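Scyllo-inositol 2-dehydrogenase (NADP(+)) IolW (Bacillus subtilis subsp. subtilis, PDB 3GDO) catalyses the reversible NADPH-dependent reduction of scyllo-inosose to scyllo-inositol and cannot use NADH in place of NADPH. Local coordinates at residues 121-126 with 182-187; 190-195 with 326-331; 151-156 with 176-181. All blocks are in the same frame, centred on the assembly; numbering follows the deposited sequence.

Interaction 1 (121-126 with 182-187)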
ATOM      1  N   VAL B 121      12.847  25.066   8.371  1.00 33.50           N
ATOM      2  CA  VAL B 121      13.324  23.946   7.536  1.00 32.65           C
ATOM      3  C   VAL B 121      12.464  23.997   6.287  1.00 31.84           C
ATOM      4  O   VAL B 121      11.271  24.163   6.387  1.00 30.14           O
ATOM      5  CB  VAL B 121      13.177  22.595   8.256  1.00 33.45           C
ATOM      6  CG1 VAL B 121      13.613  21.399   7.324  1.00 34.10           C
ATOM      7  CG2 VAL B 121      14.023  22.588   9.520  1.00 32.63           C
ATOM      8  N   TYR B 122      13.075  23.895   5.114  1.00 32.17           N
ATOM      9  CA  TYR B 122      12.327  24.059   3.861  1.00 32.88           C
ATOM     10  C   TYR B 122      11.523  22.765   3.508  1.00 32.30           C
ATOM     11  O   TYR B 122      11.934  22.005   2.606  1.00 32.82           O
ATOM     12  CB  TYR B 122      13.309  24.483   2.737  1.00 32.67           C
ATOM     13  CG  TYR B 122      12.662  24.962   1.442  1.00 33.39           C
ATOM     14  CD1 TYR B 122      11.787  26.025   1.454  1.00 36.17           C
ATOM     15  CD2 TYR B 122      12.935  24.319   0.196  1.00 32.41           C
ATOM     16  CE1 TYR B 122      11.196  26.486   0.271  1.00 35.64           C
ATOM     17  CE2 TYR B 122      12.342  24.767  -1.012  1.00 32.63           C
ATOM     18  CZ  TYR B 122      11.474  25.856  -0.951  1.00 37.18           C
ATOM     19  OH  TYR B 122      10.813  26.337  -2.062  1.00 39.31           O
ATOM     20  N   HIS B 123      10.413  22.520   4.221  1.00 31.39           N
ATOM     21  CA  HIS B 123       9.468  21.434   3.897  1.00 31.19           C
ATOM     22  C   HIS B 123       8.405  21.979   2.978  1.00 31.44           C
ATOM     23  O   HIS B 123       7.236  22.159   3.359  1.00 31.57           O
ATOM     24  CB  HIS B 123       8.867  20.781   5.150  1.00 30.64           C
ATOM     25  CG  HIS B 123       9.757  19.734   5.751  1.00 32.21           C
ATOM     26  ND1 HIS B 123      10.011  18.524   5.127  1.00 32.52           N
ATOM     27  CD2 HIS B 123      10.488  19.728   6.892  1.00 34.87           C
ATOM     28  CE1 HIS B 123      10.823  17.802   5.884  1.00 34.03           C
ATOM     29  NE2 HIS B 123      11.135  18.512   6.960  1.00 35.92           N
ATOM     30  N   ASN B 124       8.838  22.275   1.762  1.00 31.51           N
ATOM     31  CA  ASN B 124       7.979  22.994   0.847  1.00 33.32           C
ATOM     32  C   ASN B 124       6.901  22.134   0.214  1.00 33.23           C
ATOM     33  O   ASN B 124       5.997  22.689  -0.375  1.00 32.79           O
ATOM     34  CB  ASN B 124       8.775  23.758  -0.219  1.00 32.71           C
ATOM     35  CG  ASN B 124       9.506  22.849  -1.187  1.00 35.81           C
ATOM     36  OD1 ASN B 124       9.949  21.766  -0.844  1.00 37.63           O
ATOM     37  ND2 ASN B 124       9.642  23.314  -2.420  1.00 39.38           N
ATOM     38  N   ARG B 125       6.991  20.799   0.338  1.00 33.44           N
ATOM     39  CA  ARG B 125       5.920  19.927  -0.194  1.00 34.69           C
ATOM     40  C   ARG B 125       4.594  20.125   0.529  1.00 33.52           C
ATOM     41  O   ARG B 125       3.595  19.533   0.121  1.00 34.44           O
ATOM     42  CB  ARG B 125       6.277  18.411  -0.163  1.00 34.61           C
ATOM     43  CG  ARG B 125       7.434  17.922  -1.037  1.00 38.65           C
ATOM     44  CD  ARG B 125       7.966  18.954  -1.956  1.00 40.52           C
ATOM     45  NE  ARG B 125       8.780  18.363  -3.003  1.00 44.01           N
ATOM     46  CZ  ARG B 125       9.989  18.796  -3.363  1.00 44.28           C
ATOM     47  NH1 ARG B 125      10.575  19.820  -2.748  1.00 41.38           N
ATOM     48  NH2 ARG B 125      10.626  18.190  -4.355  1.00 46.88           N
ATOM     49  N   ARG B 126       4.556  20.932   1.596  1.00 33.59           N
ATOM     50  CA  ARG B 126       3.264  21.338   2.140  1.00 32.82           C
ATOM     51  C   ARG B 126       2.561  22.288   1.164  1.00 32.82           C
ATOM     52  O   ARG B 126       1.387  22.561   1.340  1.00 32.72           O
ATOM     53  CB  ARG B 126       3.362  22.019   3.499  1.00 33.42           C
ATOM     54  CG  ARG B 126       3.898  21.153   4.634  1.00 34.31           C
ATOM     55  CD  ARG B 126       3.910  21.951   5.935  1.00 35.05           C
ATOM     56  NE  ARG B 126       4.697  21.275   6.953  1.00 34.73           N
ATOM     57  CZ  ARG B 126       4.908  21.739   8.182  1.00 35.85           C
ATOM     58  NH1 ARG B 126       4.386  22.908   8.590  1.00 29.83           N
ATOM     59  NH2 ARG B 126       5.666  21.036   9.011  1.00 34.72           N
ATOM     60  N   ILE B 182       6.901  13.155   2.709  1.00 28.44           N
ATOM     61  CA  ILE B 182       5.549  12.620   2.905  1.00 28.58           C
ATOM     62  C   ILE B 182       5.271  12.341   4.385  1.00 29.52           C
ATOM     63  O   ILE B 182       4.121  12.350   4.824  1.00 28.98           O
ATOM     64  CB  ILE B 182       5.267  11.401   1.947  1.00 30.52           C
ATOM     65  CG1 ILE B 182       6.279  10.261   2.148  1.00 25.29           C
ATOM     66  CG2 ILE B 182       5.323  11.869   0.478  1.00 26.51           C
ATOM     67  CD1 ILE B 182       5.831   8.922   1.412  1.00 28.61           C
ATOM     68  N   ILE B 183       6.352  12.150   5.155  1.00 30.20           N
ATOM     69  CA  ILE B 183       6.287  12.121   6.608  1.00 31.15           C
ATOM     70  C   ILE B 183       5.854  13.505   7.138  1.00 31.35           C
ATOM     71  O   ILE B 183       4.978  13.607   8.002  1.00 32.00           O
ATOM     72  CB  ILE B 183       7.643  11.713   7.204  1.00 30.63           C
ATOM     73  CG1 ILE B 183       7.888  10.217   6.989  1.00 31.32           C
ATOM     74  CG2 ILE B 183       7.734  12.057   8.725  1.00 32.45           C
ATOM     75  CD1 ILE B 183       9.368   9.785   7.309  1.00 29.69           C
ATOM     76  N   ASP B 184       6.440  14.565   6.601  1.00 31.41           N
ATOM     77  CA  ASP B 184       6.130  15.923   7.065  1.00 32.12           C
ATOM     78  C   ASP B 184       4.653  16.210   6.833  1.00 32.75           C
ATOM     79  O   ASP B 184       3.948  16.799   7.704  1.00 32.66           O
ATOM     80  CB  ASP B 184       7.000  16.980   6.340  1.00 31.94           C
ATOM     81  CG  ASP B 184       6.621  18.434   6.727  1.00 34.04           C
ATOM     82  OD1 ASP B 184       6.934  18.843   7.866  1.00 30.35           O
ATOM     83  OD2 ASP B 184       6.007  19.177   5.893  1.00 34.91           O
ATOM     84  N   GLN B 185       4.174  15.794   5.660  1.00 32.31           N
ATOM     85  CA  GLN B 185       2.781  16.019   5.290  1.00 30.82           C
ATOM     86  C   GLN B 185       1.871  15.313   6.287  1.00 30.95           C
ATOM     87  O   GLN B 185       0.879  15.888   6.771  1.00 28.24           O
ATOM     88  CB  GLN B 185       2.524  15.492   3.890  1.00 29.91           C
ATOM     89  CG  GLN B 185       3.110  16.394   2.806  1.00 31.70           C
ATOM     90  CD  GLN B 185       2.801  15.930   1.382  1.00 32.79           C
ATOM     91  OE1 GLN B 185       2.464  14.776   1.147  1.00 32.86           O
ATOM     92  NE2 GLN B 185       2.905  16.841   0.435  1.00 31.94           N
ATOM     93  N   THR B 186       2.239  14.071   6.609  1.00 30.40           N
ATOM     94  CA  THR B 186       1.458  13.242   7.531  1.00 31.69           C
ATOM     95  C   THR B 186       1.433  13.847   8.927  1.00 32.25           C
ATOM     96  O   THR B 186       0.362  13.873   9.577  1.00 32.78           O
ATOM     97  CB  THR B 186       1.978  11.781   7.620  1.00 31.06           C
ATOM     98  OG1 THR B 186       2.169  11.260   6.289  1.00 31.77           O
ATOM     99  CG2 THR B 186       0.999  10.923   8.363  1.00 28.57           C
ATOM    100  N   LEU B 187       2.605  14.289   9.407  1.00 32.95           N
ATOM    101  CA  LEU B 187       2.700  14.939  10.731  1.00 32.74           C
ATOM    102  C   LEU B 187       1.878  16.227  10.705  1.00 33.76           C
ATOM    103  O   LEU B 187       1.169  16.527  11.654  1.00 34.38           O
ATOM    104  CB  LEU B 187       4.135  15.236  11.078  1.00 32.40           C
ATOM    105  CG  LEU B 187       5.022  13.986  11.253  1.00 31.68           C
ATOM    106  CD1 LEU B 187       6.376  14.418  11.717  1.00 31.18           C
ATOM    107  CD2 LEU B 187       4.427  12.954  12.154  1.00 33.52           C
TER

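Interaction 2 (190-195 with 326-331)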
ATOM      1  N   PHE B 190      -1.921  15.159  11.015  1.00 35.15           N
ATOM      2  CA  PHE B 190      -2.502  14.388  12.109  1.00 35.33           C
ATOM      3  C   PHE B 190      -1.683  14.401  13.399  1.00 35.55           C
ATOM      4  O   PHE B 190      -2.042  13.691  14.345  1.00 36.19           O
ATOM      5  CB  PHE B 190      -2.684  12.895  11.707  1.00 35.88           C
ATOM      6  CG  PHE B 190      -3.298  12.674  10.359  1.00 37.02           C
ATOM      7  CD1 PHE B 190      -4.641  13.003  10.112  1.00 36.46           C
ATOM      8  CD2 PHE B 190      -2.539  12.088   9.328  1.00 36.55           C
ATOM      9  CE1 PHE B 190      -5.219  12.756   8.822  1.00 38.66           C
ATOM     10  CE2 PHE B 190      -3.117  11.846   8.042  1.00 37.25           C
ATOM     11  CZ  PHE B 190      -4.443  12.165   7.802  1.00 35.43           C
ATOM     12  N   GLY B 191      -0.596  15.161  13.455  1.00 35.80           N
ATOM     13  CA  GLY B 191       0.256  15.185  14.660  1.00 35.74           C
ATOM     14  C   GLY B 191       1.115  13.943  14.752  1.00 36.26           C
ATOM     15  O   GLY B 191       1.263  13.201  13.773  1.00 37.07           O
ATOM     16  N   MET B 192       1.687  13.693  15.918  1.00 35.75           N
ATOM     17  CA  MET B 192       2.574  12.573  16.092  1.00 36.03           C
ATOM     18  C   MET B 192       1.775  11.295  16.297  1.00 37.24           C
ATOM     19  O   MET B 192       0.739  11.314  16.989  1.00 36.67           O
ATOM     20  CB  MET B 192       3.521  12.801  17.293  1.00 35.93           C
ATOM     21  CG  MET B 192       4.733  13.768  17.015  1.00 36.44           C
ATOM     22  SD  MET B 192       5.876  13.235  15.696  1.00 33.52           S
ATOM     23  CE  MET B 192       7.042  12.317  16.631  1.00 28.19           C
ATOM     24  N   PRO B 193       2.267  10.166  15.722  1.00 37.71           N
ATOM     25  CA  PRO B 193       1.642   8.865  15.918  1.00 37.28           C
ATOM     26  C   PRO B 193       2.056   8.257  17.259  1.00 38.24           C
ATOM     27  O   PRO B 193       2.921   8.783  17.943  1.00 37.56           O
ATOM     28  CB  PRO B 193       2.221   8.025  14.766  1.00 37.54           C
ATOM     29  CG  PRO B 193       3.598   8.589  14.570  1.00 36.67           C
ATOM     30  CD  PRO B 193       3.448  10.084  14.829  1.00 37.73           C
ATOM     31  N   LYS B 194       1.476   7.132  17.637  1.00 38.81           N
ATOM     32  CA  LYS B 194       1.952   6.529  18.862  1.00 39.10           C
ATOM     33  C   LYS B 194       2.996   5.453  18.645  1.00 38.79           C
ATOM     34  O   LYS B 194       3.647   5.040  19.599  1.00 38.24           O
ATOM     35  CB  LYS B 194       0.828   6.051  19.750  1.00 40.53           C
ATOM     36  CG  LYS B 194      -0.261   5.256  19.112  1.00 44.68           C
ATOM     37  CD  LYS B 194      -1.380   5.159  20.158  1.00 49.77           C
ATOM     38  CE  LYS B 194      -2.660   4.525  19.624  1.00 52.42           C
ATOM     39  NZ  LYS B 194      -2.516   3.040  19.534  1.00 54.95           N
ATOM     40  N   ALA B 195       3.182   5.025  17.391  1.00 36.16           N
ATOM     41  CA  ALA B 195       4.193   4.033  17.109  1.00 34.64           C
ATOM     42  C   ALA B 195       4.538   4.045  15.633  1.00 33.83           C
ATOM     43  O   ALA B 195       3.788   4.618  14.818  1.00 32.45           O
ATOM     44  CB  ALA B 195       3.742   2.649  17.579  1.00 33.81           C
ATOM     45  N   GLY B 326      10.360  20.169  12.011  1.00 34.24           N
ATOM     46  CA  GLY B 326      11.535  19.589  11.358  1.00 34.34           C
ATOM     47  C   GLY B 326      12.121  18.445  12.159  1.00 34.74           C
ATOM     48  O   GLY B 326      12.378  17.356  11.628  1.00 34.88           O
ATOM     49  N   ILE B 327      12.339  18.670  13.455  1.00 33.99           N
ATOM     50  CA  ILE B 327      12.912  17.625  14.306  1.00 33.09           C
ATOM     51  C   ILE B 327      11.948  16.415  14.358  1.00 33.70           C
ATOM     52  O   ILE B 327      12.392  15.264  14.433  1.00 33.24           O
ATOM     53  CB  ILE B 327      13.162  18.155  15.760  1.00 32.88           C
ATOM     54  CG1 ILE B 327      14.365  19.117  15.807  1.00 33.28           C
ATOM     55  CG2 ILE B 327      13.368  17.026  16.732  1.00 31.60           C
ATOM     56  CD1 ILE B 327      14.390  19.992  17.119  1.00 33.11           C
ATOM     57  N   ASN B 328      10.641  16.669  14.348  1.00 32.85           N
ATOM     58  CA  ASN B 328       9.710  15.542  14.463  1.00 34.48           C
ATOM     59  C   ASN B 328       9.813  14.538  13.300  1.00 33.13           C
ATOM     60  O   ASN B 328       9.655  13.326  13.499  1.00 33.51           O
ATOM     61  CB  ASN B 328       8.262  16.001  14.679  1.00 33.89           C
ATOM     62  CG  ASN B 328       7.991  16.360  16.128  1.00 36.27           C
ATOM     63  OD1 ASN B 328       8.676  15.891  17.021  1.00 34.59           O
ATOM     64  ND2 ASN B 328       7.021  17.235  16.351  1.00 35.86           N
ATOM     65  N   VAL B 329      10.114  15.066  12.121  1.00 32.75           N
ATOM     66  CA  VAL B 329      10.355  14.259  10.893  1.00 31.31           C
ATOM     67  C   VAL B 329      11.529  13.340  11.099  1.00 32.05           C
ATOM     68  O   VAL B 329      11.461  12.132  10.798  1.00 32.57           O
ATOM     69  CB  VAL B 329      10.629  15.155   9.685  1.00 30.68           C
ATOM     70  CG1 VAL B 329      10.938  14.313   8.412  1.00 29.77           C
ATOM     71  CG2 VAL B 329       9.444  16.022   9.458  1.00 27.49           C
ATOM     72  N   ILE B 330      12.601  13.910  11.633  1.00 30.66           N
ATOM     73  CA  ILE B 330      13.801  13.134  11.930  1.00 31.36           C
ATOM     74  C   ILE B 330      13.529  12.087  12.974  1.00 30.36           C
ATOM     75  O   ILE B 330      14.016  10.990  12.876  1.00 31.60           O
ATOM     76  CB  ILE B 330      14.991  14.042  12.366  1.00 31.00           C
ATOM     77  CG1 ILE B 330      15.272  15.117  11.297  1.00 31.43           C
ATOM     78  CG2 ILE B 330      16.229  13.213  12.612  1.00 31.35           C
ATOM     79  CD1 ILE B 330      15.276  14.579   9.803  1.00 36.12           C
ATOM     80  N   ARG B 331      12.713  12.425  13.965  1.00 31.96           N
ATOM     81  CA  ARG B 331      12.293  11.471  14.983  1.00 32.56           C
ATOM     82  C   ARG B 331      11.578  10.261  14.360  1.00 31.79           C
ATOM     83  O   ARG B 331      11.796   9.113  14.771  1.00 29.88           O
ATOM     84  CB  ARG B 331      11.348  12.149  15.988  1.00 32.77           C
ATOM     85  CG  ARG B 331      12.073  13.025  17.016  1.00 37.52           C
ATOM     86  CD  ARG B 331      11.341  13.029  18.356  1.00 46.22           C
ATOM     87  NE  ARG B 331      10.775  14.347  18.591  1.00 52.93           N
ATOM     88  CZ  ARG B 331      11.432  15.338  19.193  1.00 55.37           C
ATOM     89  NH1 ARG B 331      12.681  15.142  19.628  1.00 56.34           N
ATOM     90  NH2 ARG B 331      10.845  16.532  19.350  1.00 55.55           N
TER

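Interaction 3 (151-156 with 176-181)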
ATOM      1  N   VAL B 151       0.355   6.706   1.193  1.00 25.96           N
ATOM      2  CA  VAL B 151       1.070   7.589   0.256  1.00 27.55           C
ATOM      3  C   VAL B 151       2.229   6.812  -0.327  1.00 28.47           C
ATOM      4  O   VAL B 151       2.992   6.155   0.426  1.00 27.64           O
ATOM      5  CB  VAL B 151       1.593   8.906   0.959  1.00 26.33           C
ATOM      6  CG1 VAL B 151       2.147   9.854  -0.059  1.00 24.94           C
ATOM      7  CG2 VAL B 151       0.446   9.567   1.728  1.00 26.54           C
ATOM      8  N   SER B 152       2.355   6.829  -1.646  1.00 30.37           N
ATOM      9  CA  SER B 152       3.563   6.198  -2.233  1.00 33.08           C
ATOM     10  C   SER B 152       4.422   7.142  -3.009  1.00 33.52           C
ATOM     11  O   SER B 152       3.939   8.101  -3.617  1.00 35.89           O
ATOM     12  CB  SER B 152       3.246   4.950  -3.059  1.00 34.19           C
ATOM     13  OG  SER B 152       2.732   5.276  -4.312  1.00 40.53           O
ATOM     14  N   TYR B 153       5.720   6.901  -2.995  1.00 31.92           N
ATOM     15  CA  TYR B 153       6.652   7.863  -3.589  1.00 31.44           C
ATOM     16  C   TYR B 153       7.774   7.068  -4.229  1.00 30.76           C
ATOM     17  O   TYR B 153       8.810   6.826  -3.620  1.00 28.75           O
ATOM     18  CB  TYR B 153       7.223   8.751  -2.485  1.00 31.03           C
ATOM     19  CG  TYR B 153       7.854  10.062  -2.928  1.00 33.15           C
ATOM     20  CD1 TYR B 153       8.024  11.110  -1.999  1.00 35.16           C
ATOM     21  CD2 TYR B 153       8.252  10.286  -4.258  1.00 27.88           C
ATOM     22  CE1 TYR B 153       8.599  12.303  -2.384  1.00 34.96           C
ATOM     23  CE2 TYR B 153       8.805  11.497  -4.656  1.00 30.98           C
ATOM     24  CZ  TYR B 153       8.994  12.490  -3.699  1.00 33.74           C
ATOM     25  OH  TYR B 153       9.568  13.676  -4.036  1.00 36.84           O
ATOM     26  N   ASN B 154       7.545   6.657  -5.467  1.00 31.52           N
ATOM     27  CA  ASN B 154       8.353   5.635  -6.085  1.00 31.67           C
ATOM     28  C   ASN B 154       9.207   6.263  -7.145  1.00 33.08           C
ATOM     29  O   ASN B 154       8.911   7.352  -7.609  1.00 33.94           O
ATOM     30  CB  ASN B 154       7.458   4.600  -6.759  1.00 31.07           C
ATOM     31  CG  ASN B 154       6.654   3.798  -5.801  1.00 30.75           C
ATOM     32  OD1 ASN B 154       7.168   3.206  -4.839  1.00 30.36           O
ATOM     33  ND2 ASN B 154       5.380   3.708  -6.082  1.00 30.79           N
ATOM     34  N   ARG B 155      10.230   5.561  -7.602  1.00 33.24           N
ATOM     35  CA  ARG B 155      10.905   5.999  -8.813  1.00 33.80           C
ATOM     36  C   ARG B 155      11.376   4.737  -9.571  1.00 33.53           C
ATOM     37  O   ARG B 155      11.384   3.636  -9.007  1.00 32.65           O
ATOM     38  CB  ARG B 155      12.081   6.910  -8.454  1.00 34.30           C
ATOM     39  CG  ARG B 155      13.202   6.159  -7.748  1.00 37.26           C
ATOM     40  CD  ARG B 155      14.197   7.058  -6.977  1.00 41.09           C
ATOM     41  NE  ARG B 155      15.056   6.175  -6.191  1.00 44.56           N
ATOM     42  CZ  ARG B 155      16.353   6.370  -5.948  1.00 44.36           C
ATOM     43  NH1 ARG B 155      17.026   5.471  -5.239  1.00 37.66           N
ATOM     44  NH2 ARG B 155      16.969   7.463  -6.388  1.00 46.90           N
ATOM     45  N   TYR B 156      11.778   4.909 -10.824  1.00 33.26           N
ATOM     46  CA  TYR B 156      12.433   3.831 -11.582  1.00 34.23           C
ATOM     47  C   TYR B 156      13.888   4.217 -11.824  1.00 35.70           C
ATOM     48  O   TYR B 156      14.191   4.953 -12.724  1.00 34.60           O
ATOM     49  CB  TYR B 156      11.730   3.551 -12.923  1.00 33.90           C
ATOM     50  CG  TYR B 156      12.296   2.318 -13.635  1.00 36.12           C
ATOM     51  CD1 TYR B 156      12.093   1.027 -13.109  1.00 32.82           C
ATOM     52  CD2 TYR B 156      13.057   2.445 -14.797  1.00 34.94           C
ATOM     53  CE1 TYR B 156      12.608  -0.084 -13.728  1.00 34.33           C
ATOM     54  CE2 TYR B 156      13.576   1.308 -15.435  1.00 36.86           C
ATOM     55  CZ  TYR B 156      13.335   0.062 -14.895  1.00 34.63           C
ATOM     56  OH  TYR B 156      13.834  -1.057 -15.503  1.00 36.17           O
ATOM     57  N   TYR B 176      15.410   9.439   3.960  1.00 30.71           N
ATOM     58  CA  TYR B 176      15.771  10.841   4.222  1.00 31.25           C
ATOM     59  C   TYR B 176      15.385  11.765   3.075  1.00 32.26           C
ATOM     60  O   TYR B 176      14.798  12.825   3.289  1.00 31.70           O
ATOM     61  CB  TYR B 176      17.267  10.990   4.450  1.00 31.75           C
ATOM     62  CG  TYR B 176      17.695  10.617   5.854  1.00 30.84           C
ATOM     63  CD1 TYR B 176      18.298   9.385   6.116  1.00 30.16           C
ATOM     64  CD2 TYR B 176      17.500  11.505   6.897  1.00 29.47           C
ATOM     65  CE1 TYR B 176      18.722   9.060   7.420  1.00 31.65           C
ATOM     66  CE2 TYR B 176      17.901  11.193   8.206  1.00 32.94           C
ATOM     67  CZ  TYR B 176      18.505   9.981   8.457  1.00 32.36           C
ATOM     68  OH  TYR B 176      18.885   9.691   9.761  1.00 32.32           O
ATOM     69  N   ASP B 177      15.695  11.369   1.858  1.00 31.20           N
ATOM     70  CA  ASP B 177      15.529  12.287   0.751  1.00 33.39           C
ATOM     71  C   ASP B 177      14.063  12.455   0.295  1.00 32.67           C
ATOM     72  O   ASP B 177      13.609  13.571   0.046  1.00 33.89           O
ATOM     73  CB  ASP B 177      16.385  11.852  -0.416  1.00 34.79           C
ATOM     74  CG  ASP B 177      16.337  12.837  -1.542  1.00 39.42           C
ATOM     75  OD1 ASP B 177      16.140  14.052  -1.286  1.00 48.08           O
ATOM     76  OD2 ASP B 177      16.498  12.426  -2.692  1.00 45.79           O
ATOM     77  N   LEU B 178      13.314  11.370   0.232  1.00 32.00           N
ATOM     78  CA  LEU B 178      11.930  11.414  -0.281  1.00 31.46           C
ATOM     79  C   LEU B 178      10.945  11.187   0.834  1.00 30.98           C
ATOM     80  O   LEU B 178       9.935  11.895   0.926  1.00 31.31           O
ATOM     81  CB  LEU B 178      11.709  10.345  -1.373  1.00 31.48           C
ATOM     82  CG  LEU B 178      12.660  10.303  -2.585  1.00 32.54           C
ATOM     83  CD1 LEU B 178      12.117   9.287  -3.611  1.00 32.84           C
ATOM     84  CD2 LEU B 178      12.918  11.612  -3.247  1.00 31.24           C
ATOM     85  N   GLY B 179      11.240  10.195   1.683  1.00 29.98           N
ATOM     86  CA  GLY B 179      10.366   9.870   2.806  1.00 29.90           C
ATOM     87  C   GLY B 179      10.083  11.079   3.688  1.00 29.67           C
ATOM     88  O   GLY B 179       8.951  11.246   4.159  1.00 28.56           O
ATOM     89  N   SER B 180      11.098  11.934   3.864  1.00 29.52           N
ATOM     90  CA  SER B 180      10.966  13.124   4.709  1.00 30.11           C
ATOM     91  C   SER B 180       9.799  14.013   4.261  1.00 29.93           C
ATOM     92  O   SER B 180       9.017  14.487   5.078  1.00 31.13           O
ATOM     93  CB  SER B 180      12.305  13.890   4.839  1.00 29.99           C
ATOM     94  OG  SER B 180      12.745  14.412   3.609  1.00 31.13           O
ATOM     95  N   HIS B 181       9.624  14.167   2.962  1.00 29.88           N
ATOM     96  CA  HIS B 181       8.519  14.982   2.438  1.00 29.57           C
ATOM     97  C   HIS B 181       7.115  14.464   2.806  1.00 29.53           C
ATOM     98  O   HIS B 181       6.216  15.257   3.108  1.00 30.20           O
ATOM     99  CB  HIS B 181       8.590  15.048   0.922  1.00 29.79           C
ATOM    100  CG  HIS B 181       9.725  15.860   0.392  1.00 32.72           C
ATOM    101  ND1 HIS B 181       9.851  17.214   0.626  1.00 34.77           N
ATOM    102  CD2 HIS B 181      10.770  15.515  -0.401  1.00 31.75           C
ATOM    103  CE1 HIS B 181      10.925  17.669  -0.001  1.00 33.95           C
ATOM    104  NE2 HIS B 181      11.512  16.651  -0.612  1.00 35.66           N
TER

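Interaction 1 (121-126 with 182-187)
At the junction where the chain leaves the last strand of the Rossmann sheet and meets helix 174-190 of the C-terminal domain, Asp184 is gripped by Arg126 and stacked on His123. Arg126 takes its carboxylate side-on with two nitrogens. NE lies 2.7 Å from Asp184 OD2 with an N-H...O angle of 162°, and NH2 lies 2.8 Å from Asp184 OD1; each oxygen is met on its syn side. Guanidinium and carboxylate planes are only 10° apart, so the pair is nearly coplanar, and the fork fixes the rotation of the acid. With CG anti to the backbone N (chi1 176°), the carboxylate is carried out toward Arg126 and the His123 ring. That ring lies almost parallel to the same carboxylate, its CG 3.5 Å from Asp184 CG, and Asp184 CB makes a CH-pi contact 3.9 Å from the centroid of the His123 ring. One helix position further on, Gln185 NE2 donates to Arg125 O at 2.8 Å, approaching from above the carbonyl plane, while Gln185 OE1 is bonded to Tyr239. Arg126 NH2 also bridges to Glu325, and a leucine in place of Arg126 would probably leave the buried Asp184 carboxylate without its counter-charge and less restrained on the His123 ring. Such a polar seam between nucleotide-binding and α/β domains fits the two-domain architecture of the Gfo/Idh/MocA family.

Interaction 2 (190-195 with 326-331)
Met192 meets Asn328 through its sulfur: SD lies 3.8 Å from Asn328 CB and equally far from Asn328 CG. This is a surface packing contact of the C-terminal α/β domain, joining the loop between helix 174-190 and strand 195-201 to helix 323-342. Only 122 Å² is buried, and the partners meet by van der Waals contact. The methyl end reaches further along the helix, with Met192 CE 3.9 Å from Asn328 OD1 and 4.4 Å from Arg331 CB, so the methyl leans toward the next turn of the helix. Its shape explains this reach: CG lies beside the backbone N, and bends at chi2 (-60°) and chi3 (-91°) fold the chain over the helix surface.

In the next shell, Leu187 of helix 174-190 touches both Met192 and Asn328. The way helix 174-190 ends probably sets the position of Met192. Gly191 is the first residue to leave helical geometry, and its positive phi of 76°, a value that favours glycine, turns the chain toward strand 195-201; Gly191 O is bonded to Tyr219 OH. On the other side, the Asn328 amide is steadied from its own helix by Arg331, whose guanidinium is itself paired with Glu324 and with Glu106 of helix 102-115, a helix of the Rossmann domain. Arg331 NE donates to Asn328 OD1 at 3.0 Å, nearly along the C=O axis, with a weak second bond from Arg331 NH2 to the same oxygen at 3.2 Å.

Interaction 3 (151-156 with 176-181)
Tyr153 packs its ring against Leu178 just after strand 146-152 runs out. Within that strand, Val151 is tied to the sheet by backbone bonds to Ile225 and Tyr227, while Ser152 OG bonds to Pro237 O just before strand 239-243. At Tyr153 the CG, anti to the backbone N (chi1 -161°), carries the ring across to helix 174-190. Leu178 CB sits over one ring face, 3.9 Å from the Tyr153 centroid and 18° off the normal, which is CH-pi geometry. The leucine branches divide the rest: CD1 is 4.0 Å from Tyr153 CD2, and CD2 is 4.0 Å from Tyr153 OH. This packs the loop that leaves strand 146-152 onto helix 174-190 in the C-terminal α/β domain, at a point where the helix has a wider pi-type turn, 176-179. Nearer the rim, Tyr153 CD1 and CE1 each lie 3.6 Å from Leu178 O, while Tyr153 OH comes within 4.2 Å of His181 CD2. Arg238 makes a cation-pi contact with the same tyrosine. Further along, Tyr156 reaches the second subunit, where its OH is hydrogen-bonded to the backbone oxygen of Lys244 of that other chain.

Overall arrangement
Helix 174-190 ties the three contacts together: residues 176-181 serve interaction 3, residues 182-187 serve interaction 1, and its last residue opens the 190-195 segment of interaction 2. Along the chain, interaction 3 is nested inside the loop closed by interaction 1, and interaction 2 follows. The centres of interactions 1 and 2 lie about 11 Å apart. Those of interactions 1 and 3 are about 12 Å apart, and those of interactions 2 and 3 about 17 Å. Direct contacts join them, as where His123 NE2 lies 3.9 Å from Val329 CG2 and Ile182 CG2 lies 3.7 Å from Tyr153 CD1. One helix therefore links the Rossmann domain, the mixed sheet of the C-terminal domain and helix 323-342.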